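Local structure of mitochondrial enolase superfamily member 1 (Homo sapiens, 4A35) at residues 219-224 with 275-280. The protein catalyses the magnesium-dependent dehydration of L-fuconate to 2-keto-3-deoxy-L-fuconate, a step in the breakdown of L-fucose. Residues are numbered along the deposited sequence; the frame is centred on the assembly and turned at random.
With MG (magnesium ion), chain B.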
ATOM      1  N   ARG A 219      31.766  -9.420  -2.120  1.00 23.58           N
ATOM      2  CA  ARG A 219      30.714  -8.483  -2.519  1.00 22.20           C
ATOM      3  C   ARG A 219      30.041  -7.958  -1.239  1.00 23.25           C
ATOM      4  O   ARG A 219      29.653  -8.752  -0.379  1.00 22.36           O
ATOM      5  CB  ARG A 219      29.712  -9.177  -3.441  1.00 20.00           C
ATOM      6  CG  ARG A 219      30.380  -9.922  -4.597  1.00 19.55           C
ATOM      7  CD  ARG A 219      29.342 -10.681  -5.410  1.00 23.18           C
ATOM      8  NE  ARG A 219      30.052 -11.569  -6.337  1.00 29.29           N
ATOM      9  CZ  ARG A 219      30.241 -12.870  -6.143  1.00 37.72           C
ATOM     10  NH1 ARG A 219      29.687 -13.483  -5.100  1.00 22.31           N
ATOM     11  NH2 ARG A 219      30.958 -13.579  -7.013  1.00 27.15           N
ATOM     12  N   PHE A 220      30.013  -6.642  -1.074  1.00 18.87           N
ATOM     13  CA  PHE A 220      29.625  -5.982   0.160  1.00 17.69           C
ATOM     14  C   PHE A 220      28.632  -4.854  -0.005  1.00 23.77           C
ATOM     15  O   PHE A 220      28.800  -3.986  -0.857  1.00 23.30           O
ATOM     16  CB  PHE A 220      30.919  -5.381   0.812  1.00 20.18           C
ATOM     17  CG  PHE A 220      31.901  -6.405   1.325  1.00 22.04           C
ATOM     18  CD1 PHE A 220      32.807  -7.029   0.459  1.00 23.90           C
ATOM     19  CD2 PHE A 220      31.968  -6.705   2.679  1.00 22.77           C
ATOM     20  CE1 PHE A 220      33.726  -7.968   0.938  1.00 26.96           C
ATOM     21  CE2 PHE A 220      32.863  -7.674   3.150  1.00 26.09           C
ATOM     22  CZ  PHE A 220      33.765  -8.270   2.281  1.00 25.06           C
ATOM     23  N   LYS A 221      27.618  -4.834   0.890  1.00 19.34           N
ATOM     24  CA  LYS A 221      26.681  -3.729   0.899  1.00 19.06           C
ATOM     25  C   LYS A 221      26.987  -2.848   2.086  1.00 20.35           C
ATOM     26  O   LYS A 221      27.481  -3.321   3.116  1.00 20.90           O
ATOM     27  CB  LYS A 221      25.198  -4.189   0.911  1.00 22.10           C
ATOM     28  CG  LYS A 221      24.237  -3.029   0.613  1.00 27.99           C
ATOM     29  CD  LYS A 221      22.991  -3.447  -0.179  1.00 28.15           C
ATOM     30  CE  LYS A 221      21.989  -3.925   0.816  1.00 24.99           C
ATOM     31  NZ  LYS A 221      20.796  -4.505   0.140  1.00 19.91           N
ATOM     32  N   VAL A 222      26.682  -1.555   1.945  1.00 17.70           N
ATOM     33  CA  VAL A 222      26.831  -0.570   3.022  1.00 17.03           C
ATOM     34  C   VAL A 222      25.590   0.331   3.049  1.00 21.36           C
ATOM     35  O   VAL A 222      25.131   0.803   2.006  1.00 20.92           O
ATOM     36  CB  VAL A 222      28.161   0.255   2.868  1.00 20.97           C
ATOM     37  CG1 VAL A 222      28.201   0.996   1.521  1.00 21.79           C
ATOM     38  CG2 VAL A 222      28.340   1.247   4.012  1.00 21.29           C
ATOM     39  N   LYS A 223      25.059   0.580   4.250  1.00 17.65           N
ATOM     40  CA  LYS A 223      23.937   1.496   4.426  1.00 17.60           C
ATOM     41  C   LYS A 223      24.448   2.914   4.451  1.00 22.50           C
ATOM     42  O   LYS A 223      25.461   3.216   5.113  1.00 22.19           O
ATOM     43  CB  LYS A 223      23.176   1.215   5.742  1.00 18.49           C
ATOM     44  CG  LYS A 223      22.576  -0.175   5.857  1.00 20.03           C
ATOM     45  CD  LYS A 223      21.526  -0.433   4.752  1.00 20.61           C
ATOM     46  CE  LYS A 223      21.265  -1.918   4.686  1.00 28.18           C
ATOM     47  NZ  LYS A 223      19.907  -2.222   4.165  1.00 29.48           N
ATOM     48  N   VAL A 224      23.687   3.795   3.808  1.00 18.46           N
ATOM     49  CA  VAL A 224      23.972   5.237   3.701  1.00 19.99           C
ATOM     50  C   VAL A 224      22.680   6.039   3.868  1.00 22.59           C
ATOM     51  O   VAL A 224      21.582   5.445   3.928  1.00 19.41           O
ATOM     52  CB  VAL A 224      24.663   5.572   2.324  1.00 22.16           C
ATOM     53  CG1 VAL A 224      25.999   4.803   2.146  1.00 22.34           C
ATOM     54  CG2 VAL A 224      23.708   5.335   1.138  1.00 20.06           C
ATOM     55  N   TRP A 275      25.785  -0.147  -7.345  1.00 20.99           N
ATOM     56  CA  TRP A 275      24.457   0.383  -7.355  1.00 20.12           C
ATOM     57  C   TRP A 275      24.165   1.200  -6.107  1.00 21.02           C
ATOM     58  O   TRP A 275      24.855   1.067  -5.055  1.00 17.29           O
ATOM     59  CB  TRP A 275      23.383  -0.729  -7.504  1.00 18.63           C
ATOM     60  CG  TRP A 275      23.118  -1.641  -6.329  1.00 18.54           C
ATOM     61  CD1 TRP A 275      22.609  -1.294  -5.104  1.00 21.23           C
ATOM     62  CD2 TRP A 275      23.075  -3.077  -6.387  1.00 18.21           C
ATOM     63  NE1 TRP A 275      22.375  -2.435  -4.345  1.00 19.55           N
ATOM     64  CE2 TRP A 275      22.631  -3.540  -5.113  1.00 21.14           C
ATOM     65  CE3 TRP A 275      23.395  -4.026  -7.394  1.00 19.97           C
ATOM     66  CZ2 TRP A 275      22.467  -4.907  -4.827  1.00 19.28           C
ATOM     67  CZ3 TRP A 275      23.255  -5.377  -7.100  1.00 21.77           C
ATOM     68  CH2 TRP A 275      22.767  -5.807  -5.841  1.00 21.50           C
ATOM     69  N   ILE A 276      23.152   2.048  -6.246  1.00 17.17           N
ATOM     70  CA  ILE A 276      22.508   2.759  -5.128  1.00 15.14           C
ATOM     71  C   ILE A 276      21.106   2.160  -5.012  1.00 18.53           C
ATOM     72  O   ILE A 276      20.309   2.198  -5.982  1.00 17.19           O
ATOM     73  CB  ILE A 276      22.500   4.332  -5.184  1.00 17.93           C
ATOM     74  CG1 ILE A 276      21.681   4.843  -3.938  1.00 17.98           C
ATOM     75  CG2 ILE A 276      21.831   4.878  -6.480  1.00 14.73           C
ATOM     76  CD1 ILE A 276      22.394   4.589  -2.488  1.00 17.39           C
ATOM     77  N   GLU A 277      20.835   1.576  -3.847  1.00 16.31           N
ATOM     78  CA  GLU A 277      19.577   0.896  -3.601  1.00 17.17           C
ATOM     79  C   GLU A 277      18.591   1.838  -2.854  1.00 19.84           C
ATOM     80  O   GLU A 277      18.981   2.541  -1.909  1.00 19.34           O
ATOM     81  CB  GLU A 277      19.872  -0.380  -2.806  1.00 18.05           C
ATOM     82  CG  GLU A 277      18.638  -1.176  -2.376  1.00 20.11           C
ATOM     83  CD  GLU A 277      19.065  -2.484  -1.714  1.00 24.19           C
ATOM     84  OE1 GLU A 277      20.171  -2.963  -2.059  1.00 21.61           O
ATOM     85  OE2 GLU A 277      18.260  -3.091  -0.963  1.00 22.68           O
ATOM     86  N   GLU A 278      17.285   1.775  -3.246  1.00 15.28           N
ATOM     87  CA  GLU A 278      16.204   2.571  -2.688  1.00 16.04           C
ATOM     88  C   GLU A 278      16.616   4.042  -2.448  1.00 20.75           C
ATOM     89  O   GLU A 278      16.538   4.532  -1.311  1.00 18.90           O
ATOM     90  CB  GLU A 278      15.678   1.939  -1.393  1.00 18.38           C
ATOM     91  CG  GLU A 278      14.956   0.629  -1.630  1.00 18.69           C
ATOM     92  CD  GLU A 278      13.925   0.446  -0.542  1.00 20.16           C
ATOM     93  OE1 GLU A 278      14.337   0.222   0.627  1.00 22.39           O
ATOM     94  OE2 GLU A 278      12.714   0.541  -0.848  1.00 19.96           O
ATOM     95  N   PRO A 279      17.098   4.770  -3.483  1.00 20.03           N
ATOM     96  CA  PRO A 279      17.471   6.187  -3.251  1.00 19.38           C
ATOM     97  C   PRO A 279      16.282   7.041  -2.785  1.00 21.21           C
ATOM     98  O   PRO A 279      16.487   8.045  -2.114  1.00 21.39           O
ATOM     99  CB  PRO A 279      17.999   6.641  -4.617  1.00 20.26           C
ATOM    100  CG  PRO A 279      17.260   5.734  -5.636  1.00 22.90           C
ATOM    101  CD  PRO A 279      17.305   4.388  -4.901  1.00 20.73           C
ATOM    102  N   THR A 280      15.024   6.650  -3.118  1.00 17.99           N
ATOM    103  CA  THR A 280      13.881   7.462  -2.701  1.00 17.81           C
ATOM    104  C   THR A 280      12.709   6.524  -2.372  1.00 20.38           C
ATOM    105  O   THR A 280      12.915   5.284  -2.271  1.00 19.66           O
ATOM    106  CB  THR A 280      13.545   8.532  -3.778  1.00 17.50           C
ATOM    107  OG1 THR A 280      12.674   9.475  -3.195  1.00 19.25           O
ATOM    108  CG2 THR A 280      12.909   7.933  -5.089  1.00 18.20           C
TER
HETATM  109 MG    MG B1445      17.684  -2.602   1.072  1.00 23.25          MG
HETATM  110  O   HOH W   1      18.389  -4.247   1.878  1.00 29.17           O
HETATM  111  O   HOH W   2      16.834  -0.860   0.888  1.00 22.47           O
HETATM  112  O   HOH W   3      17.040  -2.619   3.399  1.00 39.24           O
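K221 and E277 both set CG anti to the backbone N (chi1 -168° and 176°), but the lysine chain then bends at chi2 and chi3 while the glutamate stays extended, and the two side chains cross at about a right angle. Their ends form a salt bridge, K221 NZ to E277 OE1 at 2.8 Å, with the ammonium on the syn side of the oxygen and 30° out of the carboxylate plane. W275 NE1 donates to the anti lone pair of the same E277 OE1 over 3.2 Å, and Q327 adds a further donor. With OE1 held in this way, E277 OE2 is turned to the magnesium ion at 2.2 Å, in a shell completed by D251, E306 and three waters. One of these, water 1, also accepts from K221 NZ at 3.0 Å, so the lysine meets two ligands of the metal, the carboxylate and a water; E387 and Y191 are its further partners. A methionine in place of K221 would probably leave the buried E277 OE1 without its charged mate and water 1 without its lysine donor. Away from the metal, V224 CG2 packs on I276 CD1 at 3.9 Å. The strands belong to one parallel sheet, with 247-251 between them, and K221 and K223 form the Lys-X-Lys motif of mandelate racemase relatives, K223 being the probable proton donor/acceptor, at the C-terminal strand ends of the enolase-superfamily barrel.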